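Local structure of beta-lactamase (Serratia marcescens, 5GWA) at residues A[163-166]-A[167-171]; A[49-52]-A[53-57]; A[125-128]-A[129-132]; A[260-263]-A[264-268]. The protein probably hydrolyses beta-lactam antibiotics to substituted beta-amino acids, as a class A extended-spectrum beta-lactamase, and is bound here to the inhibitor avibactam. One frame throughout, in Å; residues are numbered along the deposited sequence.

Overall arrangement
The four contacts are single-helix stretches, met along the chain in the order contact 2, contact 3, contact 1, contact 4. Contact 2 lies near the N-terminal end of helix 49-63, which carries Lys50 of the inhibitor pocket, and contact 3 packs on it, about 10 Å away between centres. Contact 1 also touches contact 2, at about 14 Å between centres, while its other side rests on strands 21-28 and 243-253 of the five-stranded antiparallel sheet. Contact 4 belongs to the last helix, 257-276, on the opposite side of that sheet, about 31 Å from contact 3 between centres. The set runs from helix 126-135 through helices 49-63 and 164-175 to the sheet and, across it, helix 257-276.

Contact 1. Residues A[163-166]-A[167-171]; sequences TPDA and TVQLL. With NA (sodium ion), chain L; NA (sodium ion), chain K.
Asp165 and Gln169 stand one turn apart at the start of helix 164-175 of the class A beta-lactamase fold, where Thr163 takes the N-cap position. Backbone bonds frame this first turn and a half: Val168 N donates to Pro164 O, Gln169 N to Asp165 O at 3.0 Å and Leu170 N to Ala166 O at 2.9 Å, whereas the opening bond from Thr167 N to Thr163 O is weak. Among the side chains, Gln169 is extended beyond CG and lies back over the preceding turn, its CG 3.2 Å from Asp165 O. Thr167 OG1 has its firm partner in Tyr249 OH. Pro164 and Val168 rest on Ala25 of the sheet, while Leu170 packs on Phe51, His52 and Leu55 of helix 49-63.

Two sodium ions sit at the cap. Asp165 CG sits between its backbone N and carbonyl carbon (chi1 56°), which carries the carboxylate back to the cap; there OD1 receives Thr163 OG1 at 3.1 Å, from 54° above the carboxylate plane. OD1 also binds one sodium ion, shared with Glu39 O. Thr163 OG1 binds a second sodium ion, and a water on that ion donates to Gln169 OE1 at 2.8 Å.

Contact 2. Residues A[49-52]-A[53-57]; sequences YKFH and LALAV
Leu53 N donates to Tyr49 O at 3.0 Å in the N-terminal part of helix 49-63, the buried helix that follows the SxxK serine, Ser47, in the class A fold; Leu53, His52 and Leu55 are the residues most enclosed here. Leu53 CB lies against the carbonyls of Tyr49 and Lys50, while the side chain packs on Cys116, Leu119 and Phe120 of helix 113-123. His52 takes part mostly through its backbone: its O accepts Ala56 N at 3.1 Å and lies 3.4 Å from Leu55 CB. Its ring packs away from this turn, on Met45, Ile143 and Leu170.

Leu55 makes the one apolar side-chain contact across the turn. Its CG is anti to the carbonyl carbon (chi1 -65°), and that of Phe51 is anti to its backbone N (chi1 169°); these torsions bring the Leu55 methyl CD1 over one face of the Phe51 ring in a CH-pi contact, 4.1 Å from the centroid and 26° off the normal. Phe174 meets the same ring edge-to-face. The helix thus packs largely through apolar side chains, while Lys50 NZ, bonded to Ser47, Ser111 and Asn113, is held at the avibactam pocket; those bonds probably fix its position.

Contact 3. Residues A[125-128]-A[129-132]; sequences GTNK and VHNF. With NA (sodium ion), chain Y; SO4 (sulfate ion), chain F.
Asn127 and Asn131, one turn apart on the exposed flank of helix 126-135, bring their amides together with the two planes 80° apart. The torsions account for the meeting: chi1 of -174° stands the Asn127 amide out from the helix, while Asn131 CG, beside its own backbone N, leans back toward it. A water joins the pair, donating to Asn127 OD1 at 2.7 Å and accepting from Asn131 ND2 at 3.0 Å. The far end of the Asn127 amide, ND2, gives its N-H to a second water. That water is held by a sodium ion, which Thr126 OG1 also binds, at 2.7 Å.

Asn131 OD1 lies in the plane of the His130 ring, at its edge, and the ring itself is held elsewhere, through ND1, by Ile143 N. Lys128 is bent at two successive torsions, and in one of its two deposited conformers NZ reaches O4 of a sulfate, probably a crystallisation solute, at 2.7 Å, a doubtful contact.

After a first turn in which Val129 N is shared weakly between Gly125 O and Thr126 O, the backbone bonds are regular: His130 N donates to Thr126 O at 2.9 Å, Asn131 N to Asn127 O at 2.9 Å and Phe132 N to Lys128 O. Val129 and Phe132 face inward, onto Leu53 and Ala56 of helix 49-63. The whole is an amphipathic helix start, with Gly125 at the N-cap position, its positive phi (114°) suited to glycine, in the helical part of the class A beta-lactamase fold.

Contact 4. Residues A[260-263]-A[264-268]; sequences NEKI and IAEIC. With NA (sodium ion), chain M.
The C-terminal helix 257-276, which covers one face of the five-stranded antiparallel sheet, holds this contact, in which Lys262 meets Glu266 and Ile263 meets Ile267, each pair one turn apart. In each pair the two chains run alongside one another. Lys262 CD touches Glu266 CG at 3.8 Å; both chains are bent, and Lys262 NZ and Glu266 OE2 end 5.0 Å apart. A water spans them, accepting from Lys262 NZ at 2.8 Å and donating to Glu266 OE2 at 3.2 Å, so the opposite charges probably attract through solvent rather than by direct pairing.

On the neighbouring flank, Ile263 CG2 meets Ile267 CD1 at 3.7 Å. The Ile263 methyl CG2 is anti to its backbone N, which sets it alongside Ile267 CD1, and Ile263 also packs on Tyr14 and Leu15 of the N-terminal helix. Ile264 turns to the sheet, onto Val248 and Val250.

The backbone bonds are Glu266 N to Lys262 O at 2.8 Å, with Ala265 N to Glu261 O and Ile267 N to Ile263 O, both 3.0 Å. Glu261 OE2 binds a sodium ion and accepts from Arg201, and its OE1 forms a salt bridge to Lys76 of the second subunit. This is the pattern of an amphipathic helix flanking a sheet: Ile264 and Ile263 on the strands, Ile263 also on helix 4-15, lysine and glutamate on the outer flank.

Contact 1. Residues A[163-166]-A[167-171]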
loop_
_atom_site.group_PDB
_atom_site.type_symbol
_atom_site.label_atom_id
_atom_site.label_comp_id
_atom_site.label_asym_id
_atom_site.label_seq_id
_atom_site.Cartn_x
_atom_site.Cartn_y
_atom_site.Cartn_z
ATOM N N THR A 163 5.093 -15.561 -20.086
ATOM C CA THR A 163 4.899 -15.083 -21.425
ATOM C C THR A 163 3.459 -14.610 -21.578
ATOM O O THR A 163 2.580 -15.029 -20.860
ATOM C CB THR A 163 5.166 -16.137 -22.489
ATOM O OG1 THR A 163 4.296 -17.248 -22.297
ATOM C CG2 THR A 163 6.639 -16.574 -22.491
ATOM N N PRO A 164 3.207 -13.680 -22.511
ATOM C CA PRO A 164 1.814 -13.179 -22.587
ATOM C C PRO A 164 0.841 -14.202 -23.161
ATOM O O PRO A 164 -0.340 -14.216 -22.798
ATOM C CB PRO A 164 1.893 -11.952 -23.474
ATOM C CG PRO A 164 3.332 -11.703 -23.753
ATOM C CD PRO A 164 4.143 -12.898 -23.320
ATOM N N ASP A 165 1.309 -15.025 -24.099
ATOM C CA ASP A 165 0.491 -16.082 -24.656
ATOM C C ASP A 165 0.149 -17.156 -23.641
ATOM O O ASP A 165 -0.992 -17.594 -23.611
ATOM C CB ASP A 165 1.075 -16.650 -25.955
ATOM C CG ASP A 165 2.492 -17.151 -25.814
ATOM O OD1 ASP A 165 3.347 -16.523 -25.167
ATOM O OD2 ASP A 165 2.789 -18.209 -26.410
ATOM N N ALA A 166 1.046 -17.434 -22.696
ATOM C CA ALA A 166 0.678 -18.339 -21.597
ATOM C C ALA A 166 -0.558 -17.779 -20.883
ATOM O O ALA A 166 -1.482 -18.521 -20.508
ATOM C CB ALA A 166 1.807 -18.523 -20.629
ATOM N N THR A 167 -0.528 -16.488 -20.584
ATOM C CA THR A 167 -1.613 -15.912 -19.837
ATOM C C THR A 167 -2.947 -16.099 -20.521
ATOM O O THR A 167 -3.923 -16.493 -19.877
ATOM C CB THR A 167 -1.375 -14.420 -19.589
ATOM O OG1 THR A 167 -0.064 -14.219 -19.043
ATOM C CG2 THR A 167 -2.423 -13.865 -18.679
ATOM N N VAL A 168 -3.029 -15.776 -21.810
ATOM C CA VAL A 168 -4.312 -15.887 -22.481
ATOM C C VAL A 168 -4.725 -17.363 -22.703
ATOM O O VAL A 168 -5.920 -17.655 -22.659
ATOM C CB VAL A 168 -4.424 -15.084 -23.776
ATOM C CG1 VAL A 168 -4.336 -13.594 -23.524
ATOM C CG2 VAL A 168 -3.410 -15.555 -24.819
ATOM N N GLN A 169 -3.775 -18.273 -22.868
ATOM C CA GLN A 169 -4.084 -19.717 -22.857
ATOM C C GLN A 169 -4.772 -20.104 -21.564
ATOM O O GLN A 169 -5.804 -20.801 -21.572
ATOM C CB GLN A 169 -2.826 -20.535 -23.075
ATOM C CG GLN A 169 -2.268 -20.399 -24.484
ATOM C CD GLN A 169 -0.799 -20.759 -24.574
ATOM O OE1 GLN A 169 -0.274 -21.498 -23.737
ATOM N NE2 GLN A 169 -0.138 -20.278 -25.621
ATOM N N LEU A 170 -4.200 -19.646 -20.454
ATOM C CA LEU A 170 -4.801 -19.917 -19.160
ATOM C C LEU A 170 -6.158 -19.273 -19.009
ATOM O O LEU A 170 -7.084 -19.863 -18.393
ATOM C CB LEU A 170 -3.840 -19.502 -18.048
ATOM C CG LEU A 170 -4.276 -19.755 -16.605
ATOM C CD1 LEU A 170 -4.287 -21.265 -16.364
ATOM C CD2 LEU A 170 -3.345 -19.098 -15.582
ATOM N N LEU A 171 -6.283 -18.000 -19.398
ATOM C CA LEU A 171 -7.568 -17.308 -19.306
ATOM C C LEU A 171 -8.665 -18.003 -20.106
ATOM O O LEU A 171 -9.820 -18.026 -19.680
ATOM C CB LEU A 171 -7.443 -15.858 -19.773
ATOM C CG LEU A 171 -6.694 -14.939 -18.820
ATOM C CD1 LEU A 171 -6.238 -13.707 -19.553
ATOM C CD2 LEU A 171 -7.509 -14.540 -17.600
HETATM NA NA NA L . 4.049 -19.468 -23.871
HETATM NA NA NA K . 5.866 -17.283 -25.909
HETATM O O HOH W 1 2.346 -21.262 -22.723
HETATM O O HOH W 2 6.192 -18.397 -28.388
HETATM O O HOH W 3 8.040 -18.863 -25.704
#

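Contact 2. Residues A[49-52]-A[53-57]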
loop_
_atom_site.group_PDB
_atom_site.type_symbol
_atom_site.label_atom_id
_atom_site.label_comp_id
_atom_site.label_asym_id
_atom_site.label_seq_id
_atom_site.Cartn_x
_atom_site.Cartn_y
_atom_site.Cartn_z
ATOM N N TYR A 49 -0.622 -12.323 -10.926
ATOM C CA TYR A 49 -0.568 -13.706 -10.496
ATOM C C TYR A 49 -1.539 -14.074 -9.420
ATOM O O TYR A 49 -1.676 -15.271 -9.085
ATOM C CB TYR A 49 0.851 -14.161 -10.216
ATOM C CG TYR A 49 1.413 -13.881 -8.829
ATOM C CD1 TYR A 49 0.959 -12.815 -8.048
ATOM C CD2 TYR A 49 2.514 -14.613 -8.357
ATOM C CE1 TYR A 49 1.536 -12.544 -6.811
ATOM C CE2 TYR A 49 3.072 -14.361 -7.111
ATOM C CZ TYR A 49 2.611 -13.287 -6.360
ATOM O OH TYR A 49 3.199 -12.994 -5.127
ATOM N N LYS A 50 -2.287 -13.112 -8.920
ATOM C CA LYS A 50 -3.348 -13.398 -7.946
ATOM C C LYS A 50 -4.505 -14.129 -8.639
ATOM O O LYS A 50 -5.325 -14.776 -7.974
ATOM C CB LYS A 50 -3.825 -12.126 -7.255
ATOM C CG LYS A 50 -2.732 -11.521 -6.368
ATOM C CD LYS A 50 -3.044 -10.085 -5.973
ATOM C CE LYS A 50 -1.868 -9.479 -5.237
ATOM N NZ LYS A 50 -2.170 -8.108 -4.759
ATOM N N PHE A 51 -4.633 -13.967 -9.950
ATOM C CA PHE A 51 -5.569 -14.809 -10.719
ATOM C C PHE A 51 -5.213 -16.274 -10.566
ATOM O O PHE A 51 -6.060 -17.118 -10.206
ATOM C CB PHE A 51 -5.573 -14.363 -12.198
ATOM C CG PHE A 51 -6.298 -15.312 -13.117
ATOM C CD1 PHE A 51 -7.661 -15.497 -12.978
ATOM C CD2 PHE A 51 -5.624 -15.992 -14.107
ATOM C CE1 PHE A 51 -8.355 -16.332 -13.829
ATOM C CE2 PHE A 51 -6.311 -16.872 -14.940
ATOM C CZ PHE A 51 -7.684 -17.027 -14.794
ATOM N N HIS A 52 -3.943 -16.573 -10.779
ATOM C CA HIS A 52 -3.452 -17.951 -10.784
ATOM C C HIS A 52 -3.653 -18.481 -9.361
ATOM O O HIS A 52 -4.064 -19.613 -9.154
ATOM C CB HIS A 52 -1.963 -17.971 -11.121
ATOM C CG HIS A 52 -1.622 -17.316 -12.425
ATOM N ND1 HIS A 52 -1.857 -15.971 -12.657
ATOM C CD2 HIS A 52 -0.948 -17.761 -13.508
ATOM C CE1 HIS A 52 -1.428 -15.657 -13.860
ATOM N NE2 HIS A 52 -0.869 -16.716 -14.399
ATOM N N LEU A 53 -3.310 -17.654 -8.377
ATOM C CA LEU A 53 -3.485 -18.037 -6.968
ATOM C C LEU A 53 -4.943 -18.381 -6.640
ATOM O O LEU A 53 -5.224 -19.449 -6.056
ATOM C CB LEU A 53 -2.987 -16.878 -6.099
ATOM C CG LEU A 53 -3.319 -17.001 -4.624
ATOM C CD1 LEU A 53 -2.706 -18.245 -4.006
ATOM C CD2 LEU A 53 -2.890 -15.753 -3.881
ATOM N N ALA A 54 -5.873 -17.606 -7.178
ATOM C CA ALA A 54 -7.287 -17.782 -6.925
ATOM C C ALA A 54 -7.760 -19.102 -7.538
ATOM O O ALA A 54 -8.516 -19.844 -6.908
ATOM C CB ALA A 54 -8.077 -16.615 -7.433
ATOM N N LEU A 55 -7.301 -19.392 -8.743
ATOM C CA LEU A 55 -7.571 -20.714 -9.351
ATOM C C LEU A 55 -7.151 -21.838 -8.429
ATOM O O LEU A 55 -7.947 -22.753 -8.188
ATOM C CB LEU A 55 -6.844 -20.875 -10.683
ATOM C CG LEU A 55 -7.264 -19.948 -11.817
ATOM C CD1 LEU A 55 -6.359 -20.150 -13.008
ATOM C CD2 LEU A 55 -8.700 -20.126 -12.239
ATOM N N ALA A 56 -5.919 -21.795 -7.916
ATOM C CA ALA A 56 -5.424 -22.896 -7.094
ATOM C C ALA A 56 -6.226 -22.969 -5.787
ATOM O O ALA A 56 -6.499 -24.050 -5.261
ATOM C CB ALA A 56 -3.948 -22.733 -6.818
ATOM N N VAL A 57 -6.460 -21.818 -5.173
ATOM C CA VAL A 57 -7.278 -21.796 -3.956
ATOM C C VAL A 57 -8.670 -22.381 -4.145
ATOM O O VAL A 57 -9.139 -23.200 -3.334
ATOM C CB VAL A 57 -7.382 -20.362 -3.421
ATOM C CG1 VAL A 57 -8.371 -20.257 -2.279
ATOM C CG2 VAL A 57 -6.018 -19.926 -2.974
#

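Contact 3. Residues A[125-128]-A[129-132]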
loop_
_atom_site.group_PDB
_atom_site.type_symbol
_atom_site.label_atom_id
_atom_site.label_comp_id
_atom_site.label_asym_id
_atom_site.label_seq_id
_atom_site.Cartn_x
_atom_site.Cartn_y
_atom_site.Cartn_z
ATOM N N GLY A 125 1.758 -22.717 -0.449
ATOM C CA GLY A 125 2.947 -21.985 -0.875
ATOM C C GLY A 125 2.989 -21.690 -2.371
ATOM O O GLY A 125 2.157 -22.176 -3.136
ATOM N N THR A 126 3.986 -20.909 -2.785
ATOM C CA THR A 126 4.134 -20.521 -4.180
ATOM C C THR A 126 4.381 -21.757 -5.052
ATOM O O THR A 126 3.827 -21.837 -6.149
ATOM C CB THR A 126 5.278 -19.515 -4.396
ATOM O OG1 THR A 126 6.481 -19.988 -3.799
ATOM C CG2 THR A 126 4.946 -18.145 -3.769
ATOM N N ASN A 127 5.149 -22.734 -4.545
ATOM C CA ASN A 127 5.423 -23.933 -5.359
ATOM C C ASN A 127 4.189 -24.741 -5.663
ATOM O O ASN A 127 4.053 -25.219 -6.784
ATOM C CB ASN A 127 6.529 -24.842 -4.767
ATOM C CG ASN A 127 6.891 -25.986 -5.701
ATOM O OD1 ASN A 127 6.656 -27.166 -5.383
ATOM N ND2 ASN A 127 7.367 -25.644 -6.898
ATOM N N LYS A 128 3.243 -24.806 -4.730
ATOM C CA LYS A 128 1.969 -25.475 -4.976
ATOM C C LYS A 128 1.248 -24.798 -6.137
ATOM O O LYS A 128 0.662 -25.455 -6.998
ATOM C CB LYS A 128 1.088 -25.447 -3.724
ATOM C CG LYS A 128 -0.280 -26.084 -3.904
ATOM C CD LYS A 128 -0.152 -27.582 -3.739
ATOM C CE LYS A 128 0.455 -27.933 -2.390
ATOM N NZ LYS A 128 0.690 -29.402 -2.250
ATOM N N VAL A 129 1.276 -23.467 -6.164
ATOM C CA VAL A 129 0.492 -22.773 -7.162
ATOM C C VAL A 129 1.169 -22.859 -8.538
ATOM O O VAL A 129 0.524 -23.089 -9.553
ATOM C CB VAL A 129 0.298 -21.289 -6.752
ATOM C CG1 VAL A 129 -0.460 -20.563 -7.852
ATOM C CG2 VAL A 129 -0.454 -21.211 -5.423
ATOM N N HIS A 130 2.493 -22.782 -8.533
ATOM C CA HIS A 130 3.317 -22.977 -9.711
ATOM C C HIS A 130 3.020 -24.328 -10.333
ATOM O O HIS A 130 2.821 -24.428 -11.532
ATOM C CB HIS A 130 4.775 -22.893 -9.311
ATOM C CG HIS A 130 5.720 -23.194 -10.421
ATOM N ND1 HIS A 130 6.167 -22.228 -11.299
ATOM C CD2 HIS A 130 6.166 -24.373 -10.910
ATOM C CE1 HIS A 130 6.956 -22.782 -12.200
ATOM N NE2 HIS A 130 6.907 -24.093 -12.034
ATOM N N ASN A 131 3.056 -25.371 -9.526
ATOM C CA ASN A 131 2.782 -26.714 -10.054
ATOM C C ASN A 131 1.355 -26.875 -10.566
ATOM O O ASN A 131 1.122 -27.511 -11.588
ATOM C CB ASN A 131 3.065 -27.758 -8.978
ATOM C CG ASN A 131 4.533 -27.910 -8.698
ATOM O OD1 ASN A 131 5.362 -27.549 -9.517
ATOM N ND2 ASN A 131 4.866 -28.576 -7.589
ATOM N N PHE A 132 0.398 -26.347 -9.829
ATOM C CA PHE A 132 -0.997 -26.429 -10.199
ATOM C C PHE A 132 -1.184 -25.883 -11.599
ATOM O O PHE A 132 -1.873 -26.451 -12.444
ATOM C CB PHE A 132 -1.862 -25.672 -9.188
ATOM C CG PHE A 132 -3.288 -25.555 -9.587
ATOM C CD1 PHE A 132 -4.139 -26.628 -9.479
ATOM C CD2 PHE A 132 -3.742 -24.418 -10.238
ATOM C CE1 PHE A 132 -5.432 -26.550 -9.936
ATOM C CE2 PHE A 132 -5.065 -24.290 -10.576
ATOM C CZ PHE A 132 -5.915 -25.352 -10.430
HETATM NA NA NA Y . 7.840 -21.438 -5.571
HETATM S S SO4 F . 4.427 -29.047 -2.985
HETATM O O1 SO4 F . 5.309 -29.771 -3.940
HETATM O O2 SO4 F . 4.361 -29.667 -1.639
HETATM O O3 SO4 F . 4.984 -27.657 -2.817
HETATM O O4 SO4 F . 3.073 -28.988 -3.558
HETATM O O HOH W 4 7.597 -29.382 -6.696
HETATM O O HOH W 5 7.909 -22.815 -7.756
#

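Contact 4. Residues A[260-263]-A[264-268]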
loop_
_atom_site.group_PDB
_atom_site.type_symbol
_atom_site.label_atom_id
_atom_site.label_comp_id
_atom_site.label_asym_id
_atom_site.label_seq_id
_atom_site.Cartn_x
_atom_site.Cartn_y
_atom_site.Cartn_z
ATOM N N ASN A 260 2.026 4.573 -19.522
ATOM C CA ASN A 260 2.032 3.125 -19.377
ATOM C C ASN A 260 0.608 2.577 -19.402
ATOM O O ASN A 260 0.334 1.573 -20.065
ATOM C CB ASN A 260 2.785 2.743 -18.111
ATOM C CG ASN A 260 4.287 3.051 -18.207
ATOM O OD1 ASN A 260 4.848 2.978 -19.297
ATOM N ND2 ASN A 260 4.890 3.451 -17.116
ATOM N N GLU A 261 -0.312 3.246 -18.705
ATOM C CA GLU A 261 -1.696 2.828 -18.724
ATOM C C GLU A 261 -2.326 3.024 -20.091
ATOM O O GLU A 261 -3.054 2.182 -20.578
ATOM C CB GLU A 261 -2.517 3.536 -17.641
ATOM C CG GLU A 261 -2.025 3.257 -16.242
ATOM C CD GLU A 261 -3.077 3.553 -15.185
ATOM O OE1 GLU A 261 -3.500 4.690 -15.057
ATOM O OE2 GLU A 261 -3.508 2.637 -14.468
ATOM N N LYS A 262 -2.028 4.162 -20.716
ATOM C CA LYS A 262 -2.544 4.463 -22.015
ATOM C C LYS A 262 -2.105 3.467 -23.074
ATOM O O LYS A 262 -2.894 3.095 -23.932
ATOM C CB LYS A 262 -2.103 5.884 -22.396
ATOM C CG LYS A 262 -2.607 6.371 -23.733
ATOM C CD LYS A 262 -4.091 6.677 -23.699
ATOM C CE LYS A 262 -4.362 8.097 -23.226
ATOM N NZ LYS A 262 -5.815 8.343 -22.978
ATOM N N ILE A 263 -0.888 2.925 -22.934
ATOM C CA ILE A 263 -0.445 1.876 -23.853
ATOM C C ILE A 263 -1.384 0.681 -23.810
ATOM O O ILE A 263 -1.819 0.167 -24.846
ATOM C CB ILE A 263 0.988 1.426 -23.555
ATOM C CG1 ILE A 263 1.994 2.504 -24.016
ATOM C CG2 ILE A 263 1.319 0.127 -24.273
ATOM C CD1 ILE A 263 3.366 2.357 -23.439
ATOM N N ILE A 264 -1.755 0.276 -22.598
ATOM C CA ILE A 264 -2.692 -0.844 -22.461
ATOM C C ILE A 264 -4.049 -0.516 -23.064
ATOM O O ILE A 264 -4.624 -1.318 -23.821
ATOM C CB ILE A 264 -2.875 -1.255 -20.978
ATOM C CG1 ILE A 264 -1.509 -1.596 -20.353
ATOM C CG2 ILE A 264 -3.829 -2.447 -20.865
ATOM C CD1 ILE A 264 -1.526 -1.841 -18.863
ATOM N N ALA A 265 -4.535 0.687 -22.764
ATOM C CA ALA A 265 -5.875 1.110 -23.167
ATOM C C ALA A 265 -5.971 1.199 -24.699
ATOM O O ALA A 265 -6.928 0.743 -25.308
ATOM C CB ALA A 265 -6.216 2.452 -22.515
ATOM N N GLU A 266 -4.917 1.748 -25.311
ATOM C CA GLU A 266 -4.894 1.953 -26.748
ATOM C C GLU A 266 -4.730 0.637 -27.494
ATOM O O GLU A 266 -5.448 0.389 -28.454
ATOM C CB GLU A 266 -3.790 2.904 -27.152
ATOM C CG GLU A 266 -4.040 4.338 -26.720
ATOM C CD GLU A 266 -4.975 5.099 -27.649
ATOM O OE1 GLU A 266 -5.687 4.489 -28.476
ATOM O OE2 GLU A 266 -5.000 6.343 -27.515
ATOM N N ILE A 267 -3.883 -0.254 -26.985
ATOM C CA ILE A 267 -3.720 -1.575 -27.608
ATOM C C ILE A 267 -5.041 -2.349 -27.522
ATOM O O ILE A 267 -5.518 -2.945 -28.482
ATOM C CB ILE A 267 -2.538 -2.374 -27.007
ATOM C CG1 ILE A 267 -1.221 -1.759 -27.464
ATOM C CG2 ILE A 267 -2.595 -3.837 -27.422
ATOM C CD1 ILE A 267 -0.009 -2.286 -26.754
ATOM N N CYS A 268 -5.666 -2.318 -26.351
ATOM C CA CYS A 268 -6.946 -2.975 -26.201
ATOM C C CYS A 268 -8.019 -2.416 -27.146
ATOM O O CYS A 268 -8.747 -3.166 -27.754
ATOM C CB CYS A 268 -7.418 -2.927 -24.749
ATOM S SG CYS A 268 -8.891 -3.977 -24.520
HETATM NA NA NA M . -6.221 2.814 -14.310
HETATM O O HOH W 6 -6.374 8.616 -25.742
#